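PDB 2EG4: probable thiosulfate sulfurtransferase from Thermus thermophilus, which probably transfers sulfur from thiosulfate to an acceptor such as cyanide, as rhodanese-family sulfurtransferases do, and binds a zinc ion. Local coordinates for residues Gly21-Ala26 / Pro98-Lys103; Pro63-Asp68 / Gln90-Gly95. One frame throughout, in Å; residues are numbered along the deposited sequence.

Contact 1: residues Gly21-Ala26 / Pro98-Lys103; sequences GHLPGA and PYATEK
His22 and Glu102 pair through their backbones, His22 N donating to Glu102 O at 2.8 Å and Glu102 N to His22 O at the same length, a single antiparallel hydrogen-bonded bridge. Two residues, Thr101 and Glu102, stand opposite His22, a classic beta bulge that joins two loops of the N-terminal rhodanese-like domain. Glu102 OE1 takes the N-H of Gly25, 2.9 Å from Gly25 N, from above the carboxylate plane; an extended chain with CG anti to the backbone N (chi1 -179°) carries the acid to the type II turn of Leu23-Ala26. Glycine suits Gly25, whose positive phi would jam a side chain against the preceding carbonyl.

Glu102 O lies 3.0 Å above the centre of the His22 ring, whose plane stands 79° from the carboxylate, with His22 CE1 3.0 Å from Glu102 OE1. In the ring plane ND1 donates to Leu23 O, which Ala26 N grips from the opposite face. NE2 makes at best a weak bond to Lys103 O; if both nitrogens are protonated, the carboxylate might favour the charge. Gly21's bare CA fits close to Glu102 O. Leu23 packs with CG 3.8 Å from Tyr99 CB and CD1 4.1 Å from Ala100 CB.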
loop_
_atom_site.group_PDB
_atom_site.type_symbol
_atom_site.label_atom_id
_atom_site.label_comp_id
_atom_site.label_asym_id
_atom_site.label_seq_id
_atom_site.Cartn_x
_atom_site.Cartn_y
_atom_site.Cartn_z
ATOM N N GLY A 21 -8.594 -18.644 -13.056
ATOM C CA GLY A 21 -9.689 -18.840 -12.134
ATOM C C GLY A 21 -9.653 -17.819 -10.997
ATOM O O GLY A 21 -8.651 -17.707 -10.286
ATOM N N HIS A 22 -10.747 -17.084 -10.840
ATOM C CA HIS A 22 -10.875 -16.078 -9.790
ATOM C C HIS A 22 -12.216 -16.228 -9.075
ATOM O O HIS A 22 -13.096 -16.994 -9.509
ATOM C CB HIS A 22 -10.748 -14.666 -10.380
ATOM C CG HIS A 22 -11.576 -14.436 -11.615
ATOM N ND1 HIS A 22 -12.899 -14.057 -11.574
ATOM C CD2 HIS A 22 -11.249 -14.507 -12.926
ATOM C CE1 HIS A 22 -13.352 -13.897 -12.806
ATOM N NE2 HIS A 22 -12.369 -14.165 -13.647
ATOM N N LEU A 23 -12.394 -15.533 -7.959
ATOM C CA LEU A 23 -13.673 -15.665 -7.275
ATOM C C LEU A 23 -14.780 -15.066 -8.145
ATOM O O LEU A 23 -14.577 -14.090 -8.864
ATOM C CB LEU A 23 -13.634 -14.999 -5.900
ATOM C CG LEU A 23 -13.112 -15.906 -4.768
ATOM C CD1 LEU A 23 -11.671 -16.360 -5.041
ATOM C CD2 LEU A 23 -13.170 -15.145 -3.447
ATOM N N PRO A 24 -15.975 -15.667 -8.107
ATOM C CA PRO A 24 -17.062 -15.120 -8.937
ATOM C C PRO A 24 -17.268 -13.627 -8.706
ATOM O O PRO A 24 -17.405 -13.182 -7.565
ATOM C CB PRO A 24 -18.277 -15.941 -8.499
ATOM C CG PRO A 24 -17.658 -17.289 -8.176
ATOM C CD PRO A 24 -16.376 -16.908 -7.422
ATOM N N GLY A 25 -17.289 -12.867 -9.789
ATOM C CA GLY A 25 -17.521 -11.437 -9.674
ATOM C C GLY A 25 -16.303 -10.603 -9.302
ATOM O O GLY A 25 -16.385 -9.381 -9.255
ATOM N N ALA A 26 -15.172 -11.251 -9.044
ATOM C CA ALA A 26 -13.980 -10.485 -8.661
ATOM C C ALA A 26 -13.370 -9.711 -9.814
ATOM O O ALA A 26 -13.276 -10.199 -10.937
ATOM C CB ALA A 26 -12.934 -11.423 -8.050
ATOM N N PRO A 98 -10.215 -22.106 -2.719
ATOM C CA PRO A 98 -11.211 -23.100 -3.155
ATOM C C PRO A 98 -12.309 -22.485 -4.025
ATOM O O PRO A 98 -13.007 -23.195 -4.773
ATOM C CB PRO A 98 -11.800 -23.601 -1.834
ATOM C CG PRO A 98 -10.633 -23.489 -0.885
ATOM C CD PRO A 98 -10.061 -22.121 -1.255
ATOM N N TYR A 99 -12.463 -21.166 -3.915
ATOM C CA TYR A 99 -13.519 -20.434 -4.622
ATOM C C TYR A 99 -13.084 -19.722 -5.893
ATOM O O TYR A 99 -13.890 -19.025 -6.511
ATOM C CB TYR A 99 -14.142 -19.418 -3.662
ATOM C CG TYR A 99 -14.580 -20.048 -2.358
ATOM C CD1 TYR A 99 -15.749 -20.807 -2.292
ATOM C CD2 TYR A 99 -13.771 -19.982 -1.229
ATOM C CE1 TYR A 99 -16.088 -21.494 -1.134
ATOM C CE2 TYR A 99 -14.101 -20.664 -0.066
ATOM C CZ TYR A 99 -15.262 -21.424 -0.034
ATOM O OH TYR A 99 -15.564 -22.149 1.096
ATOM N N ALA A 100 -11.822 -19.897 -6.282
ATOM C CA ALA A 100 -11.259 -19.256 -7.480
ATOM C C ALA A 100 -11.621 -20.105 -8.702
ATOM O O ALA A 100 -10.769 -20.674 -9.380
ATOM C CB ALA A 100 -9.722 -19.129 -7.318
ATOM N N THR A 101 -12.922 -20.154 -8.975
ATOM C CA THR A 101 -13.471 -20.992 -10.045
ATOM C C THR A 101 -13.919 -20.308 -11.328
ATOM O O THR A 101 -14.152 -20.974 -12.352
ATOM C CB THR A 101 -14.701 -21.730 -9.509
ATOM O OG1 THR A 101 -15.667 -20.759 -9.070
ATOM C CG2 THR A 101 -14.330 -22.623 -8.322
ATOM N N GLU A 102 -14.066 -18.992 -11.278
ATOM C CA GLU A 102 -14.563 -18.255 -12.430
ATOM C C GLU A 102 -13.483 -17.810 -13.397
ATOM O O GLU A 102 -12.464 -17.240 -13.003
ATOM C CB GLU A 102 -15.385 -17.059 -11.942
ATOM C CG GLU A 102 -16.007 -16.202 -13.054
ATOM C CD GLU A 102 -16.843 -15.060 -12.504
ATOM O OE1 GLU A 102 -16.291 -13.954 -12.290
ATOM O OE2 GLU A 102 -18.055 -15.265 -12.267
ATOM N N LYS A 103 -13.720 -18.067 -14.679
ATOM C CA LYS A 103 -12.769 -17.695 -15.719
ATOM C C LYS A 103 -13.169 -16.396 -16.425
ATOM O O LYS A 103 -12.312 -15.573 -16.757
ATOM C CB LYS A 103 -12.648 -18.823 -16.746
ATOM C CG LYS A 103 -11.346 -19.598 -16.677
ATOM C CD LYS A 103 -11.149 -20.264 -15.321
ATOM C CE LYS A 103 -12.186 -21.347 -15.055
ATOM N NZ LYS A 103 -11.759 -22.240 -13.935
#

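Contact 2: residues Pro63-Asp68 / Gln90-Gly95; sequences PVVLYD and QLWTEG
Val64 O accepts the N-H of Gln90 at 2.9 Å from Gln90 N, starting the parallel pairing of the two strands. Val65 sits beside Gln90 on one side of the sheet. Its CG1, anti to the backbone N (chi1 173°), reaches diagonally across to Trp92 on the next strand and meets the benzo part of the indole obliquely, 3.8 Å from CE3; a compact beta-branched residue fits beside a broad ring. Gln90 turns its polar end elsewhere, its NE2 giving a hydrogen bond to Asn2 O, which suits an amide on the outermost strand.

Leu66 bonds in both directions: its N donates to Gln90 O at 2.8 Å, and its O receives the N-H of Trp92 at 2.8 Å from Trp92 N. These are elements of a right-handed beta-alpha-beta crossover in the rhodanese-like domain, strand 64-67 leading through helix 73-84 to strand 89-92, and the strand directions differ by 32°, the twist of the sheet. Leu66 and Leu91 project to the side where that helix packs, both touching Leu75, and branched aliphatic chains suit its apolar face.

Tyr67 returns to the side of Val65 and Trp92. Its CB lies 3.9 Å from Trp92 CB, while its ring leads away and its hydroxyl accepts the N-H of Leu23, a reach that an aromatic with a polar end provides. At Asp68 the pairing fades: its N makes a weak bond to Trp92 O, 3.4 Å long. The carboxylate of Asp68 instead forms a salt bridge with Arg74, and its OD2 also meets the hydroxyls of Thr12 and Thr72.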
loop_
_atom_site.group_PDB
_atom_site.type_symbol
_atom_site.label_atom_id
_atom_site.label_comp_id
_atom_site.label_asym_id
_atom_site.label_seq_id
_atom_site.Cartn_x
_atom_site.Cartn_y
_atom_site.Cartn_z
ATOM N N PRO A 63 -18.163 -2.492 1.058
ATOM C CA PRO A 63 -16.788 -2.818 1.437
ATOM C C PRO A 63 -16.101 -3.554 0.297
ATOM O O PRO A 63 -16.756 -4.201 -0.524
ATOM C CB PRO A 63 -16.983 -3.721 2.646
ATOM C CG PRO A 63 -18.165 -4.541 2.206
ATOM C CD PRO A 63 -19.102 -3.503 1.584
ATOM N N VAL A 64 -14.781 -3.432 0.233
ATOM C CA VAL A 64 -14.018 -4.121 -0.799
ATOM C C VAL A 64 -13.099 -5.118 -0.113
ATOM O O VAL A 64 -12.437 -4.805 0.880
ATOM C CB VAL A 64 -13.151 -3.140 -1.651
ATOM C CG1 VAL A 64 -12.236 -3.942 -2.626
ATOM C CG2 VAL A 64 -14.064 -2.216 -2.442
ATOM N N VAL A 65 -13.082 -6.344 -0.625
ATOM C CA VAL A 65 -12.208 -7.362 -0.068
ATOM C C VAL A 65 -11.163 -7.669 -1.130
ATOM O O VAL A 65 -11.504 -8.115 -2.220
ATOM C CB VAL A 65 -12.964 -8.680 0.266
ATOM C CG1 VAL A 65 -11.964 -9.755 0.674
ATOM C CG2 VAL A 65 -13.930 -8.439 1.438
ATOM N N LEU A 66 -9.898 -7.402 -0.814
ATOM C CA LEU A 66 -8.837 -7.679 -1.782
ATOM C C LEU A 66 -8.138 -8.985 -1.410
ATOM O O LEU A 66 -7.847 -9.226 -0.236
ATOM C CB LEU A 66 -7.802 -6.552 -1.815
ATOM C CG LEU A 66 -8.316 -5.157 -2.220
ATOM C CD1 LEU A 66 -8.681 -4.357 -0.955
ATOM C CD2 LEU A 66 -7.231 -4.419 -3.018
ATOM N N TYR A 67 -7.845 -9.827 -2.397
ATOM C CA TYR A 67 -7.183 -11.079 -2.074
ATOM C C TYR A 67 -5.999 -11.381 -2.999
ATOM O O TYR A 67 -5.947 -10.926 -4.139
ATOM C CB TYR A 67 -8.197 -12.248 -2.096
ATOM C CG TYR A 67 -8.744 -12.608 -3.466
ATOM C CD1 TYR A 67 -8.076 -13.518 -4.299
ATOM C CD2 TYR A 67 -9.938 -12.048 -3.930
ATOM C CE1 TYR A 67 -8.587 -13.857 -5.563
ATOM C CE2 TYR A 67 -10.468 -12.386 -5.189
ATOM C CZ TYR A 67 -9.783 -13.288 -5.999
ATOM O OH TYR A 67 -10.302 -13.622 -7.232
ATOM N N ASP A 68 -5.045 -12.144 -2.477
ATOM C CA ASP A 68 -3.846 -12.535 -3.208
ATOM C C ASP A 68 -3.327 -13.766 -2.454
ATOM O O ASP A 68 -3.866 -14.151 -1.404
ATOM C CB ASP A 68 -2.818 -11.390 -3.192
ATOM C CG ASP A 68 -1.789 -11.493 -4.310
ATOM O OD1 ASP A 68 -1.499 -12.611 -4.793
ATOM O OD2 ASP A 68 -1.253 -10.424 -4.687
ATOM N N GLN A 90 -10.577 -4.694 3.156
ATOM C CA GLN A 90 -10.135 -5.806 3.976
ATOM C C GLN A 90 -9.219 -6.667 3.116
ATOM O O GLN A 90 -9.472 -6.823 1.928
ATOM C CB GLN A 90 -11.339 -6.632 4.436
ATOM C CG GLN A 90 -11.000 -7.782 5.348
ATOM C CD GLN A 90 -12.256 -8.434 5.901
ATOM O OE1 GLN A 90 -13.216 -7.744 6.254
ATOM N NE2 GLN A 90 -12.256 -9.760 5.984
ATOM N N LEU A 91 -8.165 -7.202 3.725
ATOM C CA LEU A 91 -7.208 -8.068 3.039
ATOM C C LEU A 91 -7.592 -9.529 3.318
ATOM O O LEU A 91 -7.998 -9.866 4.432
ATOM C CB LEU A 91 -5.793 -7.828 3.572
ATOM C CG LEU A 91 -5.177 -6.432 3.439
ATOM C CD1 LEU A 91 -3.860 -6.393 4.206
ATOM C CD2 LEU A 91 -4.957 -6.107 1.978
ATOM N N TRP A 92 -7.410 -10.391 2.322
ATOM C CA TRP A 92 -7.726 -11.813 2.459
ATOM C C TRP A 92 -6.549 -12.530 1.796
ATOM O O TRP A 92 -6.435 -12.541 0.575
ATOM C CB TRP A 92 -9.034 -12.078 1.727
ATOM C CG TRP A 92 -9.602 -13.444 1.937
ATOM C CD1 TRP A 92 -9.197 -14.367 2.847
ATOM C CD2 TRP A 92 -10.723 -14.007 1.252
ATOM N NE1 TRP A 92 -10.006 -15.486 2.776
ATOM C CE2 TRP A 92 -10.949 -15.290 1.806
ATOM C CE3 TRP A 92 -11.560 -13.554 0.227
ATOM C CZ2 TRP A 92 -11.981 -16.127 1.365
ATOM C CZ3 TRP A 92 -12.597 -14.386 -0.216
ATOM C CH2 TRP A 92 -12.793 -15.660 0.357
ATOM N N THR A 93 -5.686 -13.131 2.608
ATOM C CA THR A 93 -4.462 -13.760 2.113
ATOM C C THR A 93 -4.449 -15.276 2.010
ATOM O O THR A 93 -3.528 -15.853 1.462
ATOM C CB THR A 93 -3.250 -13.352 2.979
ATOM O OG1 THR A 93 -3.470 -13.785 4.331
ATOM C CG2 THR A 93 -3.047 -11.829 2.959
ATOM N N GLU A 94 -5.470 -15.916 2.552
ATOM C CA GLU A 94 -5.520 -17.374 2.518
ATOM C C GLU A 94 -6.944 -17.808 2.790
ATOM O O GLU A 94 -7.622 -17.196 3.612
ATOM C CB GLU A 94 -4.572 -17.943 3.585
ATOM C CG GLU A 94 -5.217 -18.596 4.791
ATOM C CD GLU A 94 -5.797 -19.965 4.473
ATOM O OE1 GLU A 94 -5.141 -20.735 3.737
ATOM O OE2 GLU A 94 -6.902 -20.279 4.968
ATOM N N GLY A 95 -7.401 -18.851 2.099
ATOM C CA GLY A 95 -8.751 -19.344 2.334
ATOM C C GLY A 95 -9.729 -19.107 1.201
ATOM O O GLY A 95 -10.823 -19.684 1.174
#

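Contact 2 is a buried pairing within the parallel sheet, whereas contact 1, partly buried, ties together loops farther from the centre of the chain; the centres of the two contacts are about 13 Å apart. The strands of contact 2 lie in sequence between the two segments of contact 1, and both belong to the same rhodanese-like domain. Regular main-chain bonds and apolar side chains dominate between the strands; between the loops one bridge is supplemented by a carboxylate, an imidazole and two glycines. They meet directly: Leu23 CD2 packs 3.4 Å from Trp92 CZ3, and His22 CB and Ala26 CB pack against Tyr67 OH. Trp96 touches Leu23 of contact 1 and Tyr67 and Trp92 of contact 2.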